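Local coordinates for protein glutathione S-transferase (Bombyx mori, PDB 3AY8) that probably conjugates glutathione to electrophilic compounds, working as a homodimeric cytosolic transferase with the GST fold, at residues Ser162-Met167 against Asp189-Pro194; Ala113-Ile118 against Ser168-Val173. All coordinates share one frame; numbering follows the deposited sequence.

Contact 1: Ser162-Met167 against Asp189-Pro194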
ATOM      1  N   SER A 162      -9.142  -7.884  -3.489  1.00 23.99           N
ATOM      2  CA  SER A 162      -8.799  -6.482  -3.226  1.00 23.70           C
ATOM      3  C   SER A 162      -8.839  -5.625  -4.497  1.00 23.64           C
ATOM      4  O   SER A 162      -9.427  -4.540  -4.512  1.00 23.60           O
ATOM      5  CB  SER A 162      -7.413  -6.388  -2.570  1.00 23.58           C
ATOM      6  OG  SER A 162      -7.474  -6.834  -1.215  1.00 24.22           O
ATOM      7  N   ILE A 163      -8.195  -6.110  -5.558  1.00 23.10           N
ATOM      8  CA  ILE A 163      -8.133  -5.369  -6.816  1.00 22.64           C
ATOM      9  C   ILE A 163      -9.524  -5.289  -7.479  1.00 22.52           C
ATOM     10  O   ILE A 163      -9.878  -4.272  -8.054  1.00 21.95           O
ATOM     11  CB  ILE A 163      -7.026  -5.937  -7.753  1.00 22.67           C
ATOM     12  CG1 ILE A 163      -5.647  -5.737  -7.086  1.00 22.73           C
ATOM     13  CG2 ILE A 163      -7.040  -5.248  -9.106  1.00 21.24           C
ATOM     14  CD1 ILE A 163      -4.440  -6.322  -7.875  1.00 21.76           C
ATOM     15  N   TYR A 164     -10.327  -6.341  -7.336  1.00 22.72           N
ATOM     16  CA  TYR A 164     -11.723  -6.289  -7.771  1.00 23.03           C
ATOM     17  C   TYR A 164     -12.524  -5.208  -7.012  1.00 22.85           C
ATOM     18  O   TYR A 164     -13.283  -4.443  -7.625  1.00 22.59           O
ATOM     19  CB  TYR A 164     -12.369  -7.681  -7.686  1.00 23.32           C
ATOM     20  CG  TYR A 164     -13.860  -7.726  -7.945  1.00 25.21           C
ATOM     21  CD1 TYR A 164     -14.427  -7.037  -9.029  1.00 24.43           C
ATOM     22  CD2 TYR A 164     -14.703  -8.490  -7.125  1.00 25.85           C
ATOM     23  CE1 TYR A 164     -15.792  -7.073  -9.270  1.00 26.40           C
ATOM     24  CE2 TYR A 164     -16.075  -8.552  -7.365  1.00 26.89           C
ATOM     25  CZ  TYR A 164     -16.613  -7.827  -8.439  1.00 27.79           C
ATOM     26  OH  TYR A 164     -17.960  -7.877  -8.702  1.00 29.04           O
ATOM     27  N   ALA A 165     -12.337  -5.116  -5.697  1.00 22.62           N
ATOM     28  CA  ALA A 165     -13.016  -4.078  -4.911  1.00 22.61           C
ATOM     29  C   ALA A 165     -12.648  -2.679  -5.408  1.00 22.73           C
ATOM     30  O   ALA A 165     -13.512  -1.793  -5.532  1.00 22.40           O
ATOM     31  CB  ALA A 165     -12.701  -4.228  -3.413  1.00 22.25           C
ATOM     32  N   SER A 166     -11.363  -2.488  -5.711  1.00 22.49           N
ATOM     33  CA  SER A 166     -10.888  -1.220  -6.258  1.00 22.47           C
ATOM     34  C   SER A 166     -11.475  -0.938  -7.654  1.00 22.62           C
ATOM     35  O   SER A 166     -12.093   0.118  -7.878  1.00 21.70           O
ATOM     36  CB  SER A 166      -9.358  -1.216  -6.314  1.00 22.58           C
ATOM     37  OG  SER A 166      -8.795  -1.169  -5.008  1.00 22.46           O
ATOM     38  N   MET A 167     -11.276  -1.880  -8.576  1.00 22.40           N
ATOM     39  CA  MET A 167     -11.726  -1.735  -9.972  1.00 23.40           C
ATOM     40  C   MET A 167     -13.241  -1.553 -10.098  1.00 22.85           C
ATOM     41  O   MET A 167     -13.706  -0.747 -10.892  1.00 23.37           O
ATOM     42  CB  MET A 167     -11.288  -2.943 -10.821  1.00 23.02           C
ATOM     43  CG  MET A 167      -9.834  -2.922 -11.227  1.00 25.50           C
ATOM     44  SD  MET A 167      -9.341  -1.389 -12.040  1.00 26.28           S
ATOM     45  CE  MET A 167     -10.502  -1.247 -13.419  1.00 23.56           C
ATOM     46  N   ASP A 189     -14.861 -12.467 -14.997  1.00 31.04           N
ATOM     47  CA  ASP A 189     -14.517 -13.595 -14.122  1.00 30.91           C
ATOM     48  C   ASP A 189     -14.715 -13.266 -12.639  1.00 30.53           C
ATOM     49  O   ASP A 189     -15.082 -14.143 -11.854  1.00 30.25           O
ATOM     50  CB  ASP A 189     -13.093 -14.075 -14.371  1.00 31.53           C
ATOM     51  CG  ASP A 189     -12.978 -14.940 -15.615  1.00 33.23           C
ATOM     52  OD1 ASP A 189     -13.990 -15.556 -16.018  1.00 34.26           O
ATOM     53  OD2 ASP A 189     -11.879 -14.982 -16.199  1.00 33.24           O
ATOM     54  N   CYS A 190     -14.467 -12.006 -12.259  1.00 30.31           N
ATOM     55  CA  CYS A 190     -14.685 -11.564 -10.875  1.00 30.43           C
ATOM     56  C   CYS A 190     -16.148 -11.709 -10.413  1.00 31.25           C
ATOM     57  O   CYS A 190     -16.398 -11.882  -9.230  1.00 30.58           O
ATOM     58  CB  CYS A 190     -14.186 -10.137 -10.659  1.00 30.00           C
ATOM     59  SG  CYS A 190     -12.371  -9.986 -10.648  1.00 29.56           S
ATOM     60  N   LEU A 191     -17.103 -11.649 -11.345  1.00 32.59           N
ATOM     61  CA  LEU A 191     -18.533 -11.883 -11.012  1.00 34.25           C
ATOM     62  C   LEU A 191     -18.803 -13.273 -10.453  1.00 34.50           C
ATOM     63  O   LEU A 191     -19.809 -13.481  -9.788  1.00 35.16           O
ATOM     64  CB  LEU A 191     -19.449 -11.618 -12.214  1.00 34.71           C
ATOM     65  CG  LEU A 191     -19.504 -10.163 -12.685  1.00 35.88           C
ATOM     66  CD1 LEU A 191     -20.118 -10.086 -14.095  1.00 37.44           C
ATOM     67  CD2 LEU A 191     -20.275  -9.295 -11.696  1.00 37.35           C
ATOM     68  N   LEU A 192     -17.896 -14.213 -10.713  1.00 35.04           N
ATOM     69  CA  LEU A 192     -17.996 -15.567 -10.174  1.00 35.43           C
ATOM     70  C   LEU A 192     -17.481 -15.668  -8.740  1.00 35.13           C
ATOM     71  O   LEU A 192     -17.725 -16.671  -8.071  1.00 35.34           O
ATOM     72  CB  LEU A 192     -17.189 -16.550 -11.021  1.00 35.93           C
ATOM     73  CG  LEU A 192     -17.282 -16.614 -12.543  1.00 38.12           C
ATOM     74  CD1 LEU A 192     -16.082 -17.412 -13.033  1.00 41.88           C
ATOM     75  CD2 LEU A 192     -18.571 -17.264 -13.009  1.00 39.38           C
ATOM     76  N   LEU A 193     -16.747 -14.656  -8.273  1.00 34.23           N
ATOM     77  CA  LEU A 193     -16.186 -14.686  -6.915  1.00 33.43           C
ATOM     78  C   LEU A 193     -17.291 -14.698  -5.858  1.00 32.90           C
ATOM     79  O   LEU A 193     -18.338 -14.055  -6.044  1.00 33.09           O
ATOM     80  CB  LEU A 193     -15.242 -13.500  -6.657  1.00 33.26           C
ATOM     81  CG  LEU A 193     -13.924 -13.381  -7.435  1.00 33.97           C
ATOM     82  CD1 LEU A 193     -13.301 -11.977  -7.237  1.00 32.58           C
ATOM     83  CD2 LEU A 193     -12.926 -14.483  -7.053  1.00 33.47           C
ATOM     84  N   PRO A 194     -17.069 -15.429  -4.742  1.00 32.37           N
ATOM     85  CA  PRO A 194     -18.060 -15.371  -3.664  1.00 31.90           C
ATOM     86  C   PRO A 194     -18.269 -13.919  -3.206  1.00 31.41           C
ATOM     87  O   PRO A 194     -17.305 -13.164  -3.051  1.00 30.84           O
ATOM     88  CB  PRO A 194     -17.415 -16.211  -2.549  1.00 32.38           C
ATOM     89  CG  PRO A 194     -16.479 -17.161  -3.281  1.00 32.28           C
ATOM     90  CD  PRO A 194     -15.966 -16.370  -4.447  1.00 31.99           C
TER
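Tyr164 lays one face of its ring against Cys190; Tyr164 contributes 89 Å² and Cys190 45 Å² of the 171 Å² buried between Ser162-Met167 and Asp189-Pro194. The principal interaction is a CH-pi contact: Cys190 CB stands 3.6 Å from the centroid of the Tyr164 ring. Its direction, only 13° off the ring normal, places it almost over the ring centre. The thiol takes a different position, since Cys190 SG is 4.4 Å from the same centroid and well tilted from the normal. It therefore makes an oblique sulfur-aromatic contact, nearest the root of the tyrosine, with Cys190 SG 3.8 Å from Tyr164 CB. The CB of Tyr164 already points toward the other segment, and CG anti to the backbone N (chi1 173°) sets the ring where Cys190 CB meets its face.

Apolar contacts with two leucines complete the interface. Leu193 CD1 approaches Tyr164 CD2 obliquely at 3.8 Å, the two side chains running past each other in opposite directions. Leu191 crosses nearly at a right angle at the far end of the tyrosine, its CD2 lying 4.0 Å from Tyr164 OH. A type I turn from Cys190 to Leu193, closed by Leu193 N to Cys190 O at 3.0 Å, brings both Cys190 and Leu193 to the ring.

The polar end is satisfied by a third party: Tyr164 OH is hydrogen-bonded to Glu200 OE2. With an alanine here, Cys190 would probably lose the aromatic face it packs on, and Glu200 its hydroxyl partner.

In the helical C-terminal domain, the contact packs helix 158-173 against the chain leaving helix 181-190. Trp186 and Ile187 of that helix also touch Tyr164, and helix 196-213 adds Ala196 and Asn199, while Leu193 reaches Trp85.

Contact 2: Ala113-Ile118 against Ser168-Val173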
ATOM      1  N   ALA A 113      -7.688   9.677  -5.521  1.00 27.00           N
ATOM      2  CA  ALA A 113      -7.252  11.015  -5.973  1.00 27.92           C
ATOM      3  C   ALA A 113      -8.300  11.687  -6.860  1.00 27.98           C
ATOM      4  O   ALA A 113      -8.474  12.903  -6.817  1.00 28.09           O
ATOM      5  CB  ALA A 113      -5.918  10.936  -6.696  1.00 27.63           C
ATOM      6  N   ILE A 114      -9.005  10.880  -7.642  1.00 28.29           N
ATOM      7  CA  ILE A 114     -10.115  11.360  -8.468  1.00 28.92           C
ATOM      8  C   ILE A 114     -11.407  11.539  -7.660  1.00 29.69           C
ATOM      9  O   ILE A 114     -12.028  12.610  -7.691  1.00 30.04           O
ATOM     10  CB  ILE A 114     -10.354  10.406  -9.659  1.00 28.96           C
ATOM     11  CG1 ILE A 114      -9.176  10.485 -10.634  1.00 28.56           C
ATOM     12  CG2 ILE A 114     -11.707  10.699 -10.381  1.00 28.26           C
ATOM     13  CD1 ILE A 114      -8.996   9.225 -11.486  1.00 30.00           C
ATOM     14  N   CYS A 115     -11.798  10.506  -6.916  1.00 29.91           N
ATOM     15  CA  CYS A 115     -13.136  10.473  -6.313  1.00 31.00           C
ATOM     16  C   CYS A 115     -13.324  11.247  -5.011  1.00 31.61           C
ATOM     17  O   CYS A 115     -14.392  11.815  -4.794  1.00 31.82           O
ATOM     18  CB  CYS A 115     -13.626   9.036  -6.145  1.00 30.52           C
ATOM     19  SG  CYS A 115     -13.742   8.147  -7.705  1.00 30.52           S
ATOM     20  N   PHE A 116     -12.312  11.257  -4.148  1.00 32.60           N
ATOM     21  CA  PHE A 116     -12.418  11.932  -2.854  1.00 33.62           C
ATOM     22  C   PHE A 116     -12.700  13.443  -2.973  1.00 33.93           C
ATOM     23  O   PHE A 116     -13.552  13.971  -2.251  1.00 34.11           O
ATOM     24  CB  PHE A 116     -11.167  11.679  -2.006  1.00 33.97           C
ATOM     25  CG  PHE A 116     -11.219  12.306  -0.639  1.00 36.16           C
ATOM     26  CD1 PHE A 116     -11.649  11.563   0.465  1.00 37.74           C
ATOM     27  CD2 PHE A 116     -10.832  13.633  -0.448  1.00 37.66           C
ATOM     28  CE1 PHE A 116     -11.701  12.132   1.735  1.00 38.32           C
ATOM     29  CE2 PHE A 116     -10.887  14.219   0.820  1.00 38.41           C
ATOM     30  CZ  PHE A 116     -11.319  13.465   1.913  1.00 39.32           C
ATOM     31  N   PRO A 117     -11.979  14.155  -3.859  1.00 34.10           N
ATOM     32  CA  PRO A 117     -12.268  15.585  -3.951  1.00 34.20           C
ATOM     33  C   PRO A 117     -13.637  15.880  -4.557  1.00 34.73           C
ATOM     34  O   PRO A 117     -14.219  16.933  -4.265  1.00 34.85           O
ATOM     35  CB  PRO A 117     -11.155  16.106  -4.862  1.00 34.08           C
ATOM     36  CG  PRO A 117     -10.048  15.112  -4.690  1.00 34.08           C
ATOM     37  CD  PRO A 117     -10.752  13.810  -4.602  1.00 33.97           C
ATOM     38  N   ILE A 118     -14.128  14.964  -5.395  1.00 34.52           N
ATOM     39  CA  ILE A 118     -15.445  15.089  -6.020  1.00 34.82           C
ATOM     40  C   ILE A 118     -16.551  14.845  -4.983  1.00 35.70           C
ATOM     41  O   ILE A 118     -17.574  15.533  -4.988  1.00 35.73           O
ATOM     42  CB  ILE A 118     -15.608  14.118  -7.229  1.00 34.15           C
ATOM     43  CG1 ILE A 118     -14.745  14.576  -8.403  1.00 33.59           C
ATOM     44  CG2 ILE A 118     -17.071  13.987  -7.654  1.00 33.47           C
ATOM     45  CD1 ILE A 118     -14.697  13.593  -9.571  1.00 33.07           C
ATOM     46  N   SER A 168     -14.008  -2.296  -9.311  1.00 23.22           N
ATOM     47  CA  SER A 168     -15.473  -2.150  -9.336  1.00 23.32           C
ATOM     48  C   SER A 168     -15.903  -0.738  -8.914  1.00 23.87           C
ATOM     49  O   SER A 168     -16.903  -0.211  -9.418  1.00 24.47           O
ATOM     50  CB  SER A 168     -16.151  -3.236  -8.490  1.00 23.53           C
ATOM     51  OG  SER A 168     -15.788  -3.142  -7.122  1.00 21.30           O
ATOM     52  N   SER A 169     -15.128  -0.119  -8.024  1.00 24.03           N
ATOM     53  CA  SER A 169     -15.370   1.250  -7.577  1.00 24.65           C
ATOM     54  C   SER A 169     -15.280   2.279  -8.719  1.00 24.94           C
ATOM     55  O   SER A 169     -16.213   3.066  -8.923  1.00 24.94           O
ATOM     56  CB  SER A 169     -14.385   1.618  -6.466  1.00 25.17           C
ATOM     57  OG  SER A 169     -14.426   0.652  -5.429  1.00 26.41           O
ATOM     58  N   ILE A 170     -14.171   2.270  -9.471  1.00 24.31           N
ATOM     59  CA  ILE A 170     -14.008   3.237 -10.550  1.00 23.83           C
ATOM     60  C   ILE A 170     -14.922   2.886 -11.740  1.00 24.28           C
ATOM     61  O   ILE A 170     -15.468   3.784 -12.385  1.00 23.95           O
ATOM     62  CB  ILE A 170     -12.515   3.424 -10.972  1.00 23.54           C
ATOM     63  CG1 ILE A 170     -12.313   4.743 -11.746  1.00 23.14           C
ATOM     64  CG2 ILE A 170     -11.990   2.198 -11.759  1.00 22.44           C
ATOM     65  CD1 ILE A 170     -12.601   6.045 -10.937  1.00 22.80           C
ATOM     66  N   LEU A 171     -15.100   1.591 -12.012  1.00 24.44           N
ATOM     67  CA  LEU A 171     -15.994   1.166 -13.082  1.00 25.59           C
ATOM     68  C   LEU A 171     -17.440   1.623 -12.824  1.00 26.15           C
ATOM     69  O   LEU A 171     -18.154   1.941 -13.772  1.00 27.07           O
ATOM     70  CB  LEU A 171     -15.927  -0.356 -13.325  1.00 25.28           C
ATOM     71  CG  LEU A 171     -14.640  -0.898 -13.962  1.00 25.44           C
ATOM     72  CD1 LEU A 171     -14.642  -2.433 -14.032  1.00 24.14           C
ATOM     73  CD2 LEU A 171     -14.390  -0.292 -15.351  1.00 24.82           C
ATOM     74  N   ALA A 172     -17.857   1.672 -11.558  1.00 26.43           N
ATOM     75  CA  ALA A 172     -19.209   2.141 -11.217  1.00 27.08           C
ATOM     76  C   ALA A 172     -19.350   3.660 -11.353  1.00 27.63           C
ATOM     77  O   ALA A 172     -20.452   4.165 -11.588  1.00 27.44           O
ATOM     78  CB  ALA A 172     -19.620   1.683  -9.825  1.00 26.46           C
ATOM     79  N   VAL A 173     -18.237   4.379 -11.189  1.00 28.25           N
ATOM     80  CA  VAL A 173     -18.182   5.806 -11.504  1.00 29.18           C
ATOM     81  C   VAL A 173     -18.338   5.985 -13.022  1.00 30.40           C
ATOM     82  O   VAL A 173     -18.967   6.933 -13.481  1.00 30.99           O
ATOM     83  CB  VAL A 173     -16.862   6.473 -11.010  1.00 29.00           C
ATOM     84  CG1 VAL A 173     -16.791   7.939 -11.439  1.00 29.79           C
ATOM     85  CG2 VAL A 173     -16.750   6.394  -9.485  1.00 27.56           C
TER
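Just before Ile170 and Val173 receive Cys115, Ser168 OG is gripped by three groups, the carbonyl oxygens of Tyr164 and Ala165 and Asn199 ND2. Carbonyls only accept, so the single hydroxyl proton serves one or is shared, while Asn199 ND2 donates. Ser168 and both carbonyls lie on helix 158-173, an inner helix of the all-helical C-terminal domain of the GST fold, which here packs against helix 90-120; Asn199 comes from helix 196-213.

The packing is apolar and modest, burying 120 Å², with the nearest CA atoms, those of Cys115 and Ile170, 8.4 Å apart. One sulfur does the touching. Cys115 SG lies 3.9 Å from Val173 CG2 and 4.0 Å from Ile170 CD1, residues one turn apart on the same helix. Ile170 does not aim its CB at the other segment; CG1 anti to the backbone N (chi1 -161°) and a bend at chi2 of 64° bring the terminal methyl nearer.

Phe206 of helix 196-213 touches both Cys115 and Val173, and Leu134 of helix 128-147 touches Ile170, so three further elements, counting the loop bearing Trp175, border the site. Helix 90-120 is kinked at Pro117, whose nitrogen has no bond to the preceding turn. The two methyls flanking the sulfur, Ile170 CD1 and Val173 CG2, are 4.4 Å apart, and Cys115 SG faces the groove between them.

From the N terminus, the chain passes the thioredoxin-like domain and first meets contact 2 at Ala113-Ile118, near the end of helix 90-120. It then runs through helix 128-147 and into helix 158-173, where Ser162-Met167 opens contact 1 before Ser168-Val173 closes contact 2 across 49 intervening residues. Contact 1 closes later, at Asp189-Pro194, after 21 residues that are mostly helix. The segments alternate, so the two loops cross. Helix 158-173 serves both contacts with adjoining segments, although the contact centres are 16 Å apart: it meets helix 90-120 at its C-terminal end and the exit of helix 181-190 further back.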